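Local atomic coordinates of hydrolase, alpha/beta hydrolase FOLD family (Staphylococcus aureus, PDB entry 2XMZ), a protein that probably catalyses pyruvate elimination to form 2-succinyl-6-hydroxy-2,4-cyclohexadiene-1-carboxylate, the MenH step of menaquinone biosynthesis. Residues Thr31-Phe39 / His248-Ile259. Sequence-based numbering, arbitrary orientation. Where two conformers were deposited one is given.
Sequences TYHNHIEKF and HVEDSDEFDTMI
His35 reaches across between the two segments and uses both of its ring nitrogens there. His35 ND1 donates to Asp256 OD1 at 2.6 Å, a nearly straight bond (163°) that leaves in the ring plane and meets the carboxylate on its syn side, with the two planes close to perpendicular. At the other end of the ring His35 NE2 makes a weak, bent bond to His248 O, 2.8 Å away, and the same carbonyl also takes the hydroxyl of Ser252. The edge of Phe255 is turned toward the face of His35, in an offset edge-to-face pair with planes 73° apart. Lys38 CG lies 3.3 Å from Asp256 OD2, the two side chains crossing at about a right angle. Lys38 NZ is held by Asn34 O at 2.7 Å; a water accepts from it and donates to Asp256 OD2, the direct salt bridge being long.

In this alpha/beta hydrolase fold the contact ties the turn and short helix after strand 17-22 to helix 247-250 and the C-terminal helix 252-266, close to a probable Ser91-His245-Asp218 triad. His248, with CG set between backbone N and carbonyl carbon (chi1 69°), shares a hydrogen bond between its NE2 and Thr31 OG1, 2.7 Å away in the ring plane; its ND1 bonds Glu114, which helps fix the ring's rotation. Tyr32 CE1 sits over one face of that imidazole, and the tyrosine hydroxyl bonds Leu22 O. Farther along, Phe39 CE1 packs on Ile259 CG2 at 3.5 Å.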
loop_
_atom_site.group_PDB
_atom_site.type_symbol
_atom_site.label_atom_id
_atom_site.label_comp_id
_atom_site.label_asym_id
_atom_site.label_seq_id
_atom_site.Cartn_x
_atom_site.Cartn_y
_atom_site.Cartn_z
ATOM N N THR A 31 10.410 -2.332 -2.006
ATOM C CA THR A 31 10.072 -1.052 -2.637
ATOM C C THR A 31 10.412 0.157 -1.747
ATOM O O THR A 31 10.595 1.267 -2.257
ATOM C CB THR A 31 8.578 -0.990 -3.077
ATOM O OG1 THR A 31 8.360 0.167 -3.887
ATOM C CG2 THR A 31 7.629 -0.938 -1.866
ATOM N N TYR A 32 10.507 -0.058 -0.431
ATOM C CA TYR A 32 10.802 1.054 0.505
ATOM C C TYR A 32 12.271 1.131 0.886
ATOM O O TYR A 32 12.682 1.993 1.673
ATOM C CB TYR A 32 9.919 0.937 1.737
ATOM C CG TYR A 32 8.461 1.000 1.368
ATOM C CD1 TYR A 32 7.946 2.110 0.702
ATOM C CD2 TYR A 32 7.613 -0.057 1.643
ATOM C CE1 TYR A 32 6.622 2.169 0.324
ATOM C CE2 TYR A 32 6.276 -0.018 1.276
ATOM C CZ TYR A 32 5.785 1.097 0.624
ATOM O OH TYR A 32 4.467 1.151 0.263
ATOM N N HIS A 33 13.061 0.242 0.277
ATOM C CA HIS A 33 14.499 0.082 0.558
ATOM C C HIS A 33 15.280 1.381 0.710
ATOM O O HIS A 33 15.950 1.601 1.722
ATOM C CB HIS A 33 15.164 -0.806 -0.524
ATOM C CG HIS A 33 15.182 -0.199 -1.905
ATOM N ND1 HIS A 33 14.034 0.098 -2.611
ATOM C CD2 HIS A 33 16.216 0.163 -2.705
ATOM C CE1 HIS A 33 14.357 0.607 -3.787
ATOM N NE2 HIS A 33 15.676 0.661 -3.867
ATOM N N ASN A 34 15.203 2.231 -0.303
ATOM C CA ASN A 34 15.980 3.474 -0.334
ATOM C C ASN A 34 15.367 4.578 0.524
ATOM O O ASN A 34 15.894 5.686 0.565
ATOM C CB ASN A 34 16.141 3.965 -1.781
ATOM C CG ASN A 34 14.804 4.309 -2.432
ATOM O OD1 ASN A 34 14.643 5.384 -3.024
ATOM N ND2 ASN A 34 13.829 3.405 -2.302
ATOM N N HIS A 35 14.259 4.268 1.201
ATOM C CA HIS A 35 13.526 5.241 2.020
ATOM C C HIS A 35 13.781 5.060 3.506
ATOM O O HIS A 35 13.722 6.022 4.274
ATOM C CB HIS A 35 12.018 5.123 1.787
ATOM C CG HIS A 35 11.586 5.466 0.399
ATOM N ND1 HIS A 35 11.327 6.760 0.000
ATOM C CD2 HIS A 35 11.353 4.686 -0.682
ATOM C CE1 HIS A 35 10.959 6.765 -1.270
ATOM N NE2 HIS A 35 10.973 5.519 -1.710
ATOM N N ILE A 36 14.014 3.814 3.908
ATOM C CA ILE A 36 14.106 3.432 5.314
ATOM C C ILE A 36 15.028 4.371 6.098
ATOM O O ILE A 36 14.622 4.904 7.136
ATOM C CB ILE A 36 14.593 1.957 5.473
ATOM C CG1 ILE A 36 13.655 0.975 4.754
ATOM C CG2 ILE A 36 14.800 1.575 6.941
ATOM C CD1 ILE A 36 12.186 1.231 4.914
ATOM N N GLU A 37 16.243 4.574 5.590
ATOM C CA GLU A 37 17.244 5.411 6.262
ATOM C C GLU A 37 16.812 6.867 6.395
ATOM O O GLU A 37 17.185 7.533 7.355
ATOM C CB GLU A 37 18.595 5.314 5.569
ATOM C CG GLU A 37 19.299 4.008 5.846
ATOM C CD GLU A 37 20.789 4.086 5.612
ATOM O OE1 GLU A 37 21.461 4.917 6.264
ATOM O OE2 GLU A 37 21.296 3.308 4.777
ATOM N N LYS A 38 16.008 7.347 5.455
ATOM C CA LYS A 38 15.497 8.715 5.538
ATOM C C LYS A 38 14.562 8.866 6.747
ATOM O O LYS A 38 14.435 9.953 7.297
ATOM C CB LYS A 38 14.783 9.145 4.241
ATOM C CG LYS A 38 15.521 8.763 2.948
ATOM C CD LYS A 38 16.671 9.705 2.624
ATOM C CE LYS A 38 17.609 9.070 1.602
ATOM N NZ LYS A 38 16.866 8.246 0.600
ATOM N N PHE A 39 13.933 7.770 7.175
ATOM C CA PHE A 39 13.023 7.825 8.328
ATOM C C PHE A 39 13.624 7.374 9.660
ATOM O O PHE A 39 13.302 7.955 10.697
ATOM C CB PHE A 39 11.684 7.148 8.013
ATOM C CG PHE A 39 10.982 7.761 6.824
ATOM C CD1 PHE A 39 10.296 8.962 6.950
ATOM C CD2 PHE A 39 11.068 7.173 5.575
ATOM C CE1 PHE A 39 9.690 9.560 5.853
ATOM C CE2 PHE A 39 10.443 7.752 4.462
ATOM C CZ PHE A 39 9.761 8.959 4.606
ATOM N N HIS A 248 6.425 7.114 -4.698
ATOM C CA HIS A 248 7.619 6.868 -3.854
ATOM C C HIS A 248 8.818 6.376 -4.651
ATOM O O HIS A 248 9.957 6.375 -4.164
ATOM C CB HIS A 248 7.297 5.969 -2.635
ATOM C CG HIS A 248 6.969 4.542 -2.957
ATOM N ND1 HIS A 248 5.682 4.060 -2.977
ATOM C CD2 HIS A 248 7.771 3.476 -3.198
ATOM C CE1 HIS A 248 5.696 2.771 -3.273
ATOM N NE2 HIS A 248 6.957 2.389 -3.393
ATOM N N VAL A 249 8.570 5.957 -5.885
ATOM C CA VAL A 249 9.662 5.538 -6.775
ATOM C C VAL A 249 10.038 6.614 -7.808
ATOM O O VAL A 249 11.194 6.702 -8.221
ATOM C CB VAL A 249 9.295 4.225 -7.494
ATOM C CG1 VAL A 249 10.251 3.940 -8.612
ATOM C CG2 VAL A 249 9.332 3.075 -6.517
ATOM N N GLU A 250 9.058 7.407 -8.239
ATOM C CA GLU A 250 9.262 8.329 -9.357
ATOM C C GLU A 250 9.852 9.647 -8.877
ATOM O O GLU A 250 10.662 10.258 -9.581
ATOM C CB GLU A 250 7.953 8.572 -10.122
ATOM C CG GLU A 250 7.375 7.312 -10.742
ATOM C CD GLU A 250 6.327 7.592 -11.810
ATOM O OE1 GLU A 250 5.989 8.776 -12.050
ATOM O OE2 GLU A 250 5.832 6.604 -12.403
ATOM N N ASP A 251 9.430 10.078 -7.682
ATOM C CA ASP A 251 10.043 11.203 -6.986
ATOM C C ASP A 251 10.204 10.869 -5.502
ATOM O O ASP A 251 9.408 11.330 -4.656
ATOM C CB ASP A 251 9.204 12.461 -7.143
ATOM C CG ASP A 251 9.993 13.723 -6.832
ATOM O OD1 ASP A 251 11.080 13.617 -6.206
ATOM O OD2 ASP A 251 9.527 14.818 -7.226
ATOM N N SER A 252 11.225 10.067 -5.206
ATOM C CA SER A 252 11.485 9.568 -3.851
ATOM C C SER A 252 11.743 10.689 -2.850
ATOM O O SER A 252 11.298 10.617 -1.711
ATOM C CB SER A 252 12.642 8.549 -3.828
ATOM O OG SER A 252 12.390 7.432 -4.661
ATOM N N ASP A 253 12.453 11.723 -3.266
ATOM C CA ASP A 253 12.796 12.802 -2.343
ATOM C C ASP A 253 11.593 13.640 -1.919
ATOM O O ASP A 253 11.395 13.898 -0.729
ATOM C CB ASP A 253 13.898 13.671 -2.932
ATOM C CG ASP A 253 15.238 12.967 -2.923
ATOM O OD1 ASP A 253 15.432 12.060 -2.076
ATOM O OD2 ASP A 253 16.089 13.302 -3.765
ATOM N N GLU A 254 10.803 14.072 -2.897
ATOM C CA GLU A 254 9.574 14.792 -2.604
ATOM C C GLU A 254 8.666 13.907 -1.749
ATOM O O GLU A 254 8.130 14.359 -0.735
ATOM C CB GLU A 254 8.887 15.234 -3.903
ATOM C CG GLU A 254 7.641 16.089 -3.744
ATOM C CD GLU A 254 7.918 17.446 -3.152
ATOM O OE1 GLU A 254 9.090 17.902 -3.191
ATOM O OE2 GLU A 254 6.957 18.053 -2.633
ATOM N N PHE A 255 8.514 12.646 -2.149
ATOM C CA PHE A 255 7.755 11.670 -1.362
ATOM C C PHE A 255 8.249 11.672 0.096
ATOM O O PHE A 255 7.444 11.805 1.021
ATOM C CB PHE A 255 7.846 10.262 -1.982
ATOM C CG PHE A 255 7.293 9.172 -1.100
ATOM C CD1 PHE A 255 5.932 8.854 -1.118
ATOM C CD2 PHE A 255 8.131 8.476 -0.237
ATOM C CE1 PHE A 255 5.419 7.846 -0.288
ATOM C CE2 PHE A 255 7.632 7.475 0.593
ATOM C CZ PHE A 255 6.272 7.161 0.570
ATOM N N ASP A 256 9.560 11.532 0.287
ATOM C CA ASP A 256 10.161 11.540 1.626
ATOM C C ASP A 256 9.903 12.840 2.396
ATOM O O ASP A 256 9.531 12.812 3.575
ATOM C CB ASP A 256 11.665 11.275 1.553
ATOM C CG ASP A 256 11.991 9.834 1.217
ATOM O OD1 ASP A 256 11.090 8.981 1.336
ATOM O OD2 ASP A 256 13.155 9.564 0.847
ATOM N N THR A 257 10.095 13.966 1.710
ATOM C CA THR A 257 9.874 15.294 2.283
ATOM C C THR A 257 8.430 15.455 2.761
ATOM O O THR A 257 8.203 15.949 3.866
ATOM C CB THR A 257 10.199 16.384 1.258
ATOM O OG1 THR A 257 11.552 16.225 0.824
ATOM C CG2 THR A 257 10.007 17.785 1.854
ATOM N N MET A 258 7.468 15.030 1.932
ATOM C CA MET A 258 6.053 15.101 2.306
ATOM C C MET A 258 5.747 14.281 3.555
ATOM O O MET A 258 5.000 14.729 4.420
ATOM C CB MET A 258 5.119 14.684 1.163
ATOM C CG MET A 258 5.034 15.634 -0.045
ATOM S SD MET A 258 4.583 17.358 0.284
ATOM C CE MET A 258 6.192 18.101 0.611
ATOM N N ILE A 259 6.340 13.098 3.666
ATOM C CA ILE A 259 6.055 12.216 4.805
ATOM C C ILE A 259 6.643 12.811 6.088
ATOM O O ILE A 259 5.948 12.937 7.101
ATOM C CB ILE A 259 6.626 10.807 4.599
ATOM C CG1 ILE A 259 6.172 10.215 3.256
ATOM C CG2 ILE A 259 6.234 9.882 5.764
ATOM C CD1 ILE A 259 4.715 9.890 3.168
HETATM O O HOH W 1 14.483 8.165 -0.807
#